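Vinylacetyl-CoA Delta-isomerase (PDB 6VJR) probably dehydrates 4-hydroxybutyryl-CoA and isomerises vinylacetyl-CoA, working with bound FAD, an iron-sulfur cluster and a ferric ion. Local coordinates at residues K18-G23 against G223-Y228; E119-D124 against Y275-M280; R371-I376 against V438-E443. One frame throughout, in Å; residues are numbered along the deposited sequence. Where two conformers were deposited one is given.

Interaction 1. Residues K18-G23 against G223-Y228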
loop_
_atom_site.group_PDB
_atom_site.type_symbol
_atom_site.label_atom_id
_atom_site.label_comp_id
_atom_site.label_asym_id
_atom_site.label_seq_id
_atom_site.Cartn_x
_atom_site.Cartn_y
_atom_site.Cartn_z
ATOM N N LYS A 18 -6.826 35.299 -29.188
ATOM C CA LYS A 18 -6.552 36.151 -28.052
ATOM C C LYS A 18 -6.058 35.263 -26.907
ATOM O O LYS A 18 -6.852 34.551 -26.301
ATOM C CB LYS A 18 -7.803 36.940 -27.654
ATOM C CG LYS A 18 -7.499 37.933 -26.581
ATOM C CD LYS A 18 -8.701 38.702 -26.049
ATOM C CE LYS A 18 -9.330 39.596 -27.018
ATOM N NZ LYS A 18 -10.517 40.239 -26.459
ATOM N N VAL A 19 -4.745 35.301 -26.642
ATOM C CA VAL A 19 -4.115 34.431 -25.654
ATOM C C VAL A 19 -3.320 35.267 -24.665
ATOM O O VAL A 19 -2.385 35.959 -25.054
ATOM C CB VAL A 19 -3.190 33.382 -26.295
ATOM C CG1 VAL A 19 -2.486 32.523 -25.260
ATOM C CG2 VAL A 19 -3.913 32.532 -27.310
ATOM N N TYR A 20 -3.673 35.156 -23.390
ATOM C CA TYR A 20 -2.914 35.827 -22.342
ATOM C C TYR A 20 -1.980 34.835 -21.657
ATOM O O TYR A 20 -2.438 33.786 -21.222
ATOM C CB TYR A 20 -3.843 36.455 -21.307
ATOM C CG TYR A 20 -4.552 37.673 -21.861
ATOM C CD1 TYR A 20 -3.869 38.852 -22.114
ATOM C CD2 TYR A 20 -5.893 37.631 -22.155
ATOM C CE1 TYR A 20 -4.498 39.959 -22.649
ATOM C CE2 TYR A 20 -6.535 38.746 -22.647
ATOM C CZ TYR A 20 -5.842 39.916 -22.907
ATOM O OH TYR A 20 -6.431 41.021 -23.482
ATOM N N LEU A 21 -0.684 35.200 -21.572
ATOM C CA LEU A 21 0.306 34.431 -20.824
ATOM C C LEU A 21 1.250 35.411 -20.152
ATOM O O LEU A 21 1.882 36.219 -20.824
ATOM C CB LEU A 21 1.041 33.494 -21.787
ATOM C CG LEU A 21 2.247 32.734 -21.226
ATOM C CD1 LEU A 21 1.937 31.975 -19.957
ATOM C CD2 LEU A 21 2.721 31.792 -22.296
ATOM N N PHE A 22 1.326 35.348 -18.809
ATOM C CA PHE A 22 2.170 36.235 -18.037
ATOM C C PHE A 22 1.843 37.701 -18.306
ATOM O O PHE A 22 2.745 38.567 -18.296
ATOM C CB PHE A 22 3.655 35.974 -18.309
ATOM C CG PHE A 22 4.128 34.592 -17.924
ATOM C CD1 PHE A 22 3.828 34.043 -16.679
ATOM C CD2 PHE A 22 4.932 33.867 -18.797
ATOM C CE1 PHE A 22 4.300 32.784 -16.339
ATOM C CE2 PHE A 22 5.366 32.583 -18.474
ATOM C CZ PHE A 22 5.016 32.042 -17.243
ATOM N N GLY A 23 0.541 37.980 -18.446
ATOM C CA GLY A 23 0.050 39.339 -18.561
ATOM C C GLY A 23 0.326 39.990 -19.917
ATOM O O GLY A 23 0.264 41.216 -20.011
ATOM N N GLY A 223 -15.247 36.321 -29.463
ATOM C CA GLY A 223 -15.805 36.292 -28.121
ATOM C C GLY A 223 -15.048 35.354 -27.184
ATOM O O GLY A 223 -15.387 35.255 -26.004
ATOM N N VAL A 224 -14.009 34.691 -27.701
ATOM C CA VAL A 224 -13.214 33.746 -26.927
ATOM C C VAL A 224 -11.936 34.425 -26.469
ATOM O O VAL A 224 -11.248 35.077 -27.244
ATOM C CB VAL A 224 -12.846 32.493 -27.741
ATOM C CG1 VAL A 224 -11.996 31.538 -26.913
ATOM C CG2 VAL A 224 -14.083 31.774 -28.301
ATOM N N THR A 225 -11.625 34.239 -25.186
ATOM C CA THR A 225 -10.335 34.608 -24.633
ATOM C C THR A 225 -9.715 33.362 -23.997
ATOM O O THR A 225 -10.408 32.634 -23.276
ATOM C CB THR A 225 -10.511 35.698 -23.570
ATOM O OG1 THR A 225 -11.214 36.841 -24.083
ATOM C CG2 THR A 225 -9.160 36.106 -23.013
ATOM N N TYR A 226 -8.417 33.156 -24.257
ATOM C CA TYR A 226 -7.653 32.064 -23.651
ATOM C C TYR A 226 -6.695 32.638 -22.625
ATOM O O TYR A 226 -5.961 33.588 -22.931
ATOM C CB TYR A 226 -6.836 31.281 -24.688
ATOM C CG TYR A 226 -7.652 30.646 -25.789
ATOM C CD1 TYR A 226 -7.940 31.359 -26.942
ATOM C CD2 TYR A 226 -8.148 29.358 -25.687
ATOM C CE1 TYR A 226 -8.674 30.795 -27.979
ATOM C CE2 TYR A 226 -8.878 28.784 -26.717
ATOM C CZ TYR A 226 -9.150 29.503 -27.866
ATOM O OH TYR A 226 -9.887 28.879 -28.839
ATOM N N ILE A 227 -6.706 32.057 -21.410
ATOM C CA ILE A 227 -5.775 32.450 -20.370
ATOM C C ILE A 227 -4.924 31.230 -20.017
ATOM O O ILE A 227 -5.439 30.251 -19.515
ATOM C CB ILE A 227 -6.464 33.078 -19.159
ATOM C CG1 ILE A 227 -7.418 34.221 -19.547
ATOM C CG2 ILE A 227 -5.378 33.564 -18.206
ATOM C CD1 ILE A 227 -8.213 34.777 -18.397
ATOM N N TYR A 228 -3.645 31.299 -20.367
ATOM C CA TYR A 228 -2.764 30.144 -20.308
ATOM C C TYR A 228 -2.534 29.717 -18.857
ATOM O O TYR A 228 -2.360 30.547 -17.994
ATOM C CB TYR A 228 -1.433 30.503 -20.971
ATOM C CG TYR A 228 -0.755 29.360 -21.716
ATOM C CD1 TYR A 228 -1.062 29.113 -23.053
ATOM C CD2 TYR A 228 0.185 28.543 -21.112
ATOM C CE1 TYR A 228 -0.519 28.055 -23.736
ATOM C CE2 TYR A 228 0.764 27.490 -21.811
ATOM C CZ TYR A 228 0.425 27.270 -23.128
ATOM O OH TYR A 228 0.984 26.239 -23.819
HETATM O O HOH W 1 -9.474 34.399 -29.308
HETATM O O HOH W 2 -12.083 38.024 -27.044
#
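Val19 and Tyr20 of strand 19-21 pair in parallel with Tyr226 and Ile227 of strand 224-228, adding an N-terminal strand to a mixed beta sheet. Three backbone hydrogen bonds carry the pairing. Tyr226 N donates to Lys18 O at 2.9 Å, while Tyr226 O takes Tyr20 N at 2.8 Å, so that Tyr226 is gripped at both backbone ends. Tyr228 N then meets Tyr20 O almost straight, with 175° at the hydrogen. Between these bonds Val19 CA lies 3.4 Å from Tyr226 O in a CA-H...O contact. The Tyr226 ring turns an edge to Lys18 O, and its hydroxyl bonds Ala219 O.

Water takes over where the strands diverge. One water accepts from Lys18 N and donates to Val224 O, in place of a direct bond. A second accepts from Lys18 NZ and donates to the same carbonyl; the lysine's bend at chi3 (-66°) turns the ammonium that way, with Lys18 CD passing 3.7 Å from Thr225 OG1.

The apolar contacts divide between the sheet's faces. On the side of Tyr20 and Ile227, Thr225 CG2 abuts the edge of the Tyr20 ring, 3.7 Å from Tyr20 CD2, and the ring also meets His399 of the second subunit. On the side of Val19 and Tyr226, Val19 CG2 packs on Tyr226 CB. Farther along, Leu21 and Tyr228 run side by side, Leu21 CD1 lying 3.8 Å from Tyr228 CB, while Leu21 CD2 sits over a face of that ring.

Beta-branched and aromatic residues suit these extended backbones and fill both faces. The chemistry is that of a buried sheet seam: directional amide bonds set the register, apolar side chains seal it, and the one long cation stays at the exposed end, where water can solvate it.

Interaction 2. Residues E119-D124 against Y275-M280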
loop_
_atom_site.group_PDB
_atom_site.type_symbol
_atom_site.label_atom_id
_atom_site.label_comp_id
_atom_site.label_asym_id
_atom_site.label_seq_id
_atom_site.Cartn_x
_atom_site.Cartn_y
_atom_site.Cartn_z
ATOM N N GLU A 119 -33.560 10.025 -31.459
ATOM C CA GLU A 119 -34.505 8.921 -31.317
ATOM C C GLU A 119 -35.681 9.352 -30.440
ATOM O O GLU A 119 -36.819 9.054 -30.759
ATOM C CB GLU A 119 -33.739 7.689 -30.834
ATOM C CG GLU A 119 -34.520 6.385 -30.762
ATOM C CD GLU A 119 -33.590 5.271 -30.286
ATOM O OE1 GLU A 119 -32.807 5.467 -29.310
ATOM O OE2 GLU A 119 -33.615 4.211 -30.928
ATOM N N LYS A 120 -35.413 10.081 -29.349
ATOM C CA LYS A 120 -36.473 10.509 -28.453
ATOM C C LYS A 120 -37.182 11.773 -28.959
ATOM O O LYS A 120 -38.406 11.866 -28.874
ATOM C CB LYS A 120 -35.896 10.743 -27.054
ATOM C CG LYS A 120 -36.939 11.216 -26.070
ATOM C CD LYS A 120 -36.421 11.431 -24.666
ATOM C CE LYS A 120 -37.514 11.988 -23.792
ATOM N NZ LYS A 120 -36.955 12.286 -22.465
ATOM N N HIS A 121 -36.413 12.752 -29.463
ATOM C CA HIS A 121 -36.912 14.106 -29.647
ATOM C C HIS A 121 -37.278 14.407 -31.110
ATOM O O HIS A 121 -37.945 15.392 -31.405
ATOM C CB HIS A 121 -35.920 15.113 -29.081
ATOM C CG HIS A 121 -35.883 15.156 -27.600
ATOM N ND1 HIS A 121 -36.782 15.906 -26.873
ATOM C CD2 HIS A 121 -35.106 14.533 -26.715
ATOM C CE1 HIS A 121 -36.529 15.738 -25.574
ATOM N NE2 HIS A 121 -35.520 14.910 -25.458
ATOM N N GLY A 122 -36.826 13.582 -32.050
ATOM C CA GLY A 122 -37.130 13.859 -33.438
ATOM C C GLY A 122 -36.276 15.003 -33.997
ATOM O O GLY A 122 -36.623 15.563 -35.026
ATOM N N THR A 123 -35.133 15.273 -33.351
ATOM C CA THR A 123 -34.172 16.300 -33.743
ATOM C C THR A 123 -33.186 15.720 -34.760
ATOM O O THR A 123 -33.306 14.569 -35.160
ATOM C CB THR A 123 -33.505 16.817 -32.465
ATOM O OG1 THR A 123 -33.206 15.680 -31.661
ATOM C CG2 THR A 123 -34.461 17.660 -31.631
ATOM N N ASP A 124 -32.240 16.534 -35.238
ATOM C CA ASP A 124 -31.276 16.067 -36.228
ATOM C C ASP A 124 -29.851 16.400 -35.800
ATOM O O ASP A 124 -28.988 16.661 -36.634
ATOM C CB ASP A 124 -31.505 16.642 -37.608
ATOM C CG ASP A 124 -31.525 18.157 -37.647
ATOM O OD1 ASP A 124 -31.318 18.744 -36.587
ATOM O OD2 ASP A 124 -31.828 18.727 -38.712
ATOM N N TYR A 275 -31.810 18.306 -21.472
ATOM C CA TYR A 275 -31.008 18.208 -20.272
ATOM C C TYR A 275 -30.854 16.779 -19.774
ATOM O O TYR A 275 -29.857 16.478 -19.126
ATOM C CB TYR A 275 -31.647 19.075 -19.182
ATOM C CG TYR A 275 -33.050 18.676 -18.800
ATOM C CD1 TYR A 275 -33.271 17.758 -17.783
ATOM C CD2 TYR A 275 -34.143 19.220 -19.447
ATOM C CE1 TYR A 275 -34.545 17.372 -17.432
ATOM C CE2 TYR A 275 -35.426 18.853 -19.096
ATOM C CZ TYR A 275 -35.620 17.922 -18.100
ATOM O OH TYR A 275 -36.909 17.611 -17.820
ATOM N N GLU A 276 -31.862 15.941 -20.027
ATOM C CA GLU A 276 -31.843 14.570 -19.557
ATOM C C GLU A 276 -30.749 13.740 -20.220
ATOM O O GLU A 276 -30.478 12.640 -19.735
ATOM C CB GLU A 276 -33.214 13.911 -19.700
ATOM C CG GLU A 276 -33.615 13.567 -21.125
ATOM C CD GLU A 276 -34.243 14.638 -22.014
ATOM O OE1 GLU A 276 -34.977 14.177 -22.929
ATOM O OE2 GLU A 276 -34.014 15.878 -21.832
ATOM N N PHE A 277 -30.125 14.240 -21.310
ATOM C CA PHE A 277 -29.066 13.497 -21.979
ATOM C C PHE A 277 -27.683 13.968 -21.568
ATOM O O PHE A 277 -26.698 13.381 -22.011
ATOM C CB PHE A 277 -29.200 13.542 -23.507
ATOM C CG PHE A 277 -30.337 12.673 -24.003
ATOM C CD1 PHE A 277 -30.101 11.344 -24.316
ATOM C CD2 PHE A 277 -31.627 13.183 -24.161
ATOM C CE1 PHE A 277 -31.131 10.550 -24.801
ATOM C CE2 PHE A 277 -32.655 12.380 -24.632
ATOM C CZ PHE A 277 -32.408 11.071 -24.934
ATOM N N ALA A 278 -27.596 14.987 -20.721
ATOM C CA ALA A 278 -26.284 15.426 -20.267
ATOM C C ALA A 278 -25.530 14.308 -19.545
ATOM O O ALA A 278 -24.336 14.107 -19.794
ATOM C CB ALA A 278 -26.359 16.660 -19.402
ATOM N N SER A 279 -26.217 13.569 -18.668
ATOM C CA SER A 279 -25.570 12.510 -17.906
ATOM C C SER A 279 -25.089 11.406 -18.852
ATOM O O SER A 279 -24.001 10.880 -18.674
ATOM C CB SER A 279 -26.475 11.982 -16.821
ATOM O OG SER A 279 -27.655 11.449 -17.399
ATOM N N MET A 280 -25.854 11.108 -19.910
ATOM C CA MET A 280 -25.422 10.103 -20.888
ATOM C C MET A 280 -24.099 10.510 -21.564
ATOM O O MET A 280 -23.150 9.713 -21.693
ATOM C CB MET A 280 -26.493 9.889 -21.956
ATOM C CG MET A 280 -26.101 8.902 -23.008
ATOM S SD MET A 280 -27.318 8.669 -24.323
ATOM C CE MET A 280 -28.661 7.857 -23.444
#
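The imidazole of His121 uses its edge twice: Glu276 OE1 lies close to the ring plane beyond NE2, and Phe277 CE2 comes in beside CD2, at 3.9 Å from His121 CD2. The Phe277 ring likewise works by its edge, where Lys120 CD and Met280 SD lie near its plane. The carboxylate of Glu276 has its other oxygen, OE2, above one face of the Tyr275 ring, offset toward the rim. Its own plane is turned 62° from that of the imidazole.

Two donors share Glu276 OE1. His121 NE2 reaches Glu276 OE1 at 2.7 Å on the syn side, tilted 23° out of the carboxylate plane, with 160° at the hydrogen, and Lys120 NZ makes a salt bridge to the same oxygen at 2.8 Å from the opposite face. Lys120 arrives as a fully extended chain, its methylenes running past Phe277. Glu276 meets it by folding at chi2.

The contact ties the C-terminal end of helix 101-121, where Gly122 leaves the helix with positive phi, to the turn that leads into helix 278-292. Phe277, a buried residue, also packs on Glu116 and Ile117 of helix 101-121, beside the polar group. A carboxylate suits a place facing two nitrogen donors: its negative charge balances the lysine and would probably favour a protonated imidazole, and the C-terminal end of helix 101-121, where Lys120 and His121 sit, may favour positive charge there further.

Interaction 3. Residues R371-I376 against V438-E443. With FE (Fe (III) ion), chain I; FAD (flavin-adenine dinucleotide), chain F; SF4 (iron/sulfur cluster), chain E.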
loop_
_atom_site.group_PDB
_atom_site.type_symbol
_atom_site.label_atom_id
_atom_site.label_comp_id
_atom_site.label_asym_id
_atom_site.label_seq_id
_atom_site.Cartn_x
_atom_site.Cartn_y
_atom_site.Cartn_z
ATOM N N ARG A 371 -3.244 6.352 -8.717
ATOM C CA ARG A 371 -2.347 5.855 -7.673
ATOM C C ARG A 371 -0.925 5.612 -8.196
ATOM O O ARG A 371 0.054 6.091 -7.629
ATOM C CB ARG A 371 -2.949 4.559 -7.109
ATOM C CG ARG A 371 -4.257 4.766 -6.365
ATOM C CD ARG A 371 -4.929 3.463 -5.982
ATOM N NE ARG A 371 -6.071 3.699 -5.101
ATOM C CZ ARG A 371 -6.874 2.766 -4.614
ATOM N NH1 ARG A 371 -6.707 1.511 -4.919
ATOM N NH2 ARG A 371 -7.851 3.084 -3.787
ATOM N N PHE A 372 -0.813 4.791 -9.227
ATOM C CA PHE A 372 0.468 4.159 -9.533
ATOM C C PHE A 372 1.517 5.139 -10.067
ATOM O O PHE A 372 2.713 4.963 -9.761
ATOM C CB PHE A 372 0.344 2.948 -10.448
ATOM C CG PHE A 372 -0.465 1.814 -9.866
ATOM C CD1 PHE A 372 -0.756 1.728 -8.491
ATOM C CD2 PHE A 372 -0.928 0.790 -10.695
ATOM C CE1 PHE A 372 -1.512 0.674 -8.002
ATOM C CE2 PHE A 372 -1.651 -0.265 -10.174
ATOM C CZ PHE A 372 -1.949 -0.309 -8.821
ATOM N N PRO A 373 1.191 6.140 -10.931
ATOM C CA PRO A 373 2.223 7.082 -11.384
ATOM C C PRO A 373 2.989 7.694 -10.213
ATOM O O PRO A 373 4.183 7.974 -10.339
ATOM C CB PRO A 373 1.465 8.093 -12.252
ATOM C CG PRO A 373 0.320 7.233 -12.782
ATOM C CD PRO A 373 -0.112 6.415 -11.576
ATOM N N TYR A 374 2.264 7.965 -9.119
ATOM C CA TYR A 374 2.894 8.546 -7.943
ATOM C C TYR A 374 3.955 7.622 -7.365
ATOM O O TYR A 374 4.998 8.082 -6.912
ATOM C CB TYR A 374 1.834 8.964 -6.952
ATOM C CG TYR A 374 1.016 10.186 -7.355
ATOM C CD1 TYR A 374 -0.114 10.057 -8.154
ATOM C CD2 TYR A 374 1.368 11.464 -6.966
ATOM C CE1 TYR A 374 -0.874 11.153 -8.522
ATOM C CE2 TYR A 374 0.619 12.572 -7.301
ATOM C CZ TYR A 374 -0.478 12.420 -8.146
ATOM O OH TYR A 374 -1.291 13.458 -8.472
ATOM N N GLU A 375 3.702 6.322 -7.392
ATOM C CA GLU A 375 4.664 5.360 -6.881
ATOM C C GLU A 375 5.832 5.159 -7.850
ATOM O O GLU A 375 7.017 5.008 -7.480
ATOM C CB GLU A 375 3.950 4.063 -6.577
ATOM C CG GLU A 375 4.880 3.003 -5.951
ATOM C CD GLU A 375 5.591 3.293 -4.634
ATOM O OE1 GLU A 375 5.334 4.356 -4.059
ATOM O OE2 GLU A 375 6.463 2.485 -4.206
ATOM N N ILE A 376 5.525 5.099 -9.163
ATOM C CA ILE A 376 6.583 4.962 -10.149
ATOM C C ILE A 376 7.540 6.148 -10.032
ATOM O O ILE A 376 8.783 6.002 -10.104
ATOM C CB ILE A 376 5.933 4.793 -11.540
ATOM C CG1 ILE A 376 5.114 3.479 -11.654
ATOM C CG2 ILE A 376 6.983 4.837 -12.634
ATOM C CD1 ILE A 376 4.245 3.377 -12.885
ATOM N N VAL A 438 3.003 17.617 -14.378
ATOM C CA VAL A 438 1.636 18.100 -14.461
ATOM C C VAL A 438 0.742 17.054 -15.106
ATOM O O VAL A 438 -0.316 16.736 -14.593
ATOM C CB VAL A 438 1.559 19.429 -15.214
ATOM C CG1 VAL A 438 0.126 19.819 -15.586
ATOM C CG2 VAL A 438 2.253 20.486 -14.406
ATOM N N GLY A 439 1.202 16.511 -16.220
ATOM C CA GLY A 439 0.438 15.479 -16.889
ATOM C C GLY A 439 0.606 14.100 -16.263
ATOM O O GLY A 439 -0.394 13.416 -16.010
ATOM N N TYR A 440 1.836 13.723 -15.898
ATOM C CA TYR A 440 2.037 12.353 -15.471
ATOM C C TYR A 440 1.374 12.095 -14.108
ATOM O O TYR A 440 0.873 11.001 -13.856
ATOM C CB TYR A 440 3.530 12.019 -15.467
ATOM C CG TYR A 440 3.820 10.558 -15.192
ATOM C CD1 TYR A 440 3.263 9.560 -15.953
ATOM C CD2 TYR A 440 4.553 10.165 -14.093
ATOM C CE1 TYR A 440 3.509 8.225 -15.706
ATOM C CE2 TYR A 440 4.797 8.823 -13.834
ATOM C CZ TYR A 440 4.229 7.837 -14.595
ATOM O OH TYR A 440 4.434 6.516 -14.333
ATOM N N LEU A 441 1.427 13.083 -13.229
ATOM C CA LEU A 441 0.887 12.963 -11.888
ATOM C C LEU A 441 -0.486 13.603 -11.800
ATOM O O LEU A 441 -1.483 12.890 -11.660
ATOM C CB LEU A 441 1.852 13.501 -10.824
ATOM C CG LEU A 441 3.219 12.843 -10.785
ATOM C CD1 LEU A 441 4.065 13.422 -9.636
ATOM C CD2 LEU A 441 3.102 11.349 -10.667
ATOM N N THR A 442 -0.566 14.932 -11.861
ATOM C CA THR A 442 -1.820 15.567 -11.519
ATOM C C THR A 442 -2.942 15.313 -12.539
ATOM O O THR A 442 -4.110 15.193 -12.141
ATOM C CB THR A 442 -1.559 17.053 -11.256
ATOM O OG1 THR A 442 -0.414 17.205 -10.406
ATOM C CG2 THR A 442 -2.741 17.657 -10.519
ATOM N N GLU A 443 -2.629 15.211 -13.840
ATOM C CA GLU A 443 -3.672 14.886 -14.788
ATOM C C GLU A 443 -4.072 13.413 -14.649
ATOM O O GLU A 443 -5.234 13.076 -14.812
ATOM C CB GLU A 443 -3.257 15.199 -16.216
ATOM C CG GLU A 443 -4.496 15.370 -17.080
ATOM C CD GLU A 443 -4.929 14.185 -17.863
ATOM O OE1 GLU A 443 -4.056 13.287 -18.036
ATOM O OE2 GLU A 443 -6.079 14.216 -18.359
HETATM FE FE FE I . -7.217 13.268 -19.635
HETATM P PA FAD F . -12.848 19.625 -8.036
HETATM O O1A FAD F . -14.144 19.151 -8.553
HETATM O O2A FAD F . -12.805 20.968 -7.426
HETATM O O5B FAD F . -12.278 18.447 -7.129
HETATM C C5B FAD F . -11.528 18.705 -5.916
HETATM C C4B FAD F . -11.903 17.670 -4.897
HETATM O O4B FAD F . -13.252 17.920 -4.431
HETATM C C3B FAD F . -11.875 16.199 -5.353
HETATM O O3B FAD F . -11.417 15.357 -4.291
HETATM C C2B FAD F . -13.339 15.908 -5.661
HETATM O O2B FAD F . -13.738 14.546 -5.620
HETATM C C1B FAD F . -14.034 16.742 -4.582
HETATM N N9A FAD F . -15.378 17.171 -4.951
HETATM C C8A FAD F . -15.784 18.066 -5.918
HETATM N N7A FAD F . -17.076 18.263 -5.979
HETATM C C5A FAD F . -17.573 17.422 -5.001
HETATM C C6A FAD F . -18.889 17.162 -4.563
HETATM N N6A FAD F . -19.953 17.798 -5.055
HETATM N N1A FAD F . -19.055 16.218 -3.609
HETATM C C2A FAD F . -17.962 15.622 -3.099
HETATM N N3A FAD F . -16.678 15.805 -3.397
HETATM C C4A FAD F . -16.540 16.723 -4.374
HETATM N N1 FAD F . -11.292 18.838 -18.707
HETATM C C2 FAD F . -11.793 19.075 -19.964
HETATM O O2 FAD F . -12.999 19.277 -20.177
HETATM N N3 FAD F . -10.931 19.018 -21.043
HETATM C C4 FAD F . -9.587 18.784 -20.998
HETATM O O4 FAD F . -8.885 18.860 -21.992
HETATM C C4X FAD F . -9.060 18.635 -19.650
HETATM N N5 FAD F . -7.747 18.433 -19.503
HETATM C C5X FAD F . -7.232 18.517 -18.227
HETATM C C6 FAD F . -5.845 18.547 -18.022
HETATM C C7 FAD F . -5.295 18.679 -16.756
HETATM C C7M FAD F . -3.800 18.813 -16.594
HETATM C C8 FAD F . -6.141 18.635 -15.629
HETATM C C8M FAD F . -5.565 18.663 -14.243
HETATM C C9 FAD F . -7.501 18.519 -15.794
HETATM C C9A FAD F . -8.064 18.493 -17.095
HETATM N N10 FAD F . -9.443 18.503 -17.298
HETATM C C10 FAD F . -9.995 18.667 -18.569
HETATM C "C1'" FAD F . -10.275 18.759 -16.107
HETATM C "C2'" FAD F . -10.602 17.598 -15.199
HETATM O "O2'" FAD F . -11.665 16.861 -15.806
HETATM C "C3'" FAD F . -11.025 18.118 -13.818
HETATM O "O3'" FAD F . -9.852 18.632 -13.217
HETATM C "C4'" FAD F . -11.758 17.099 -12.931
HETATM O "O4'" FAD F . -13.069 16.830 -13.445
HETATM C "C5'" FAD F . -11.887 17.563 -11.492
HETATM O "O5'" FAD F . -12.573 18.803 -11.450
HETATM P P FAD F . -11.958 20.042 -10.736
HETATM O O1P FAD F . -10.620 20.362 -11.237
HETATM O O2P FAD F . -12.988 21.092 -10.759
HETATM O O3P FAD F . -11.727 19.626 -9.205
HETATM FE FE1 SF4 E . -5.219 12.606 -21.817
HETATM FE FE2 SF4 E . -2.811 11.291 -21.987
HETATM FE FE3 SF4 E . -3.020 13.708 -22.927
HETATM FE FE4 SF4 E . -4.096 11.666 -24.295
HETATM S S1 SF4 E . -1.913 12.068 -23.996
HETATM S S2 SF4 E . -5.121 13.729 -23.829
HETATM S S3 SF4 E . -4.886 10.390 -22.510
HETATM S S4 SF4 E . -3.349 13.139 -20.748
#
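Tyr374 and Leu441 meet in a helix-to-helix packing of the mainly helical C-terminal part, which belongs to the acyl-CoA dehydrogenase clan. The local axes of helices 372-376 and 438-443 run at 128° to each other and approach to 9.0 Å.

From CB, which points away from the other helix, Tyr374 swings back because CG stands beside the backbone N (chi1 -72°). Its ring then lies flat against Leu441: CG and CD2 both touch the leucine methyl CD2, which sits over the ring centre, 4.1 Å from the Tyr374 centroid, in a CH-pi contact. Farther out CE2 and CZ lie on Leu441 CB, with Tyr374 CZ at 3.7 Å, while CE1 approaches Leu441 O. Tyr374 OH ends 3.2 Å from Leu441 O without bonding to it; its hydrogen bond goes to Gln381 of the second subunit, which also takes Thr442 OG1. A phenylalanine in place of Tyr374 would keep the ring on Leu441 but would probably leave Gln381 of the second subunit with one partner fewer.

Beside this pair Pro373 CB sits over a face of the Tyr440 ring, 3.8 Å from its centroid, a compact aliphatic group suited to a flat aromatic. Tyr440 carries its hydroxyl on to Ile376, where CD1 and CG2 close round it.

Helix 438-443 widens into a pi-type turn, Glu443 N bonding Val438 O at 2.9 Å. On its far side Glu443 faces the cofactors: OE1 pairs with Lys296, and CG lies 3.4 Å from flavin C7. A carboxylate suits a hard ferric ion, which His289 and Tyr293 also bind, and Glu443 OE2 reaches that iron at 2.0 Å.

How the interactions relate
Only interaction 3 contains a cofactor ligand, Glu443; the others lie outside the site. In interaction 1 the side chain of Tyr226 is about 11 Å from a bound FAD and about 7 Å from that of FAD-binding Gln187. In interaction 2 the side chain of Phe277 is about 11 Å from that of Met147, another FAD-binding residue. The nearest atoms of interactions 1 and 3 are about 10 Å apart, and both contacts reach the second subunit. Interactions 2 and 3 lie on opposite sides of the chain's centre, their centres 36 Å apart. Along the sequence interactions 1 and 2 interleave, and both close before interaction 3 opens.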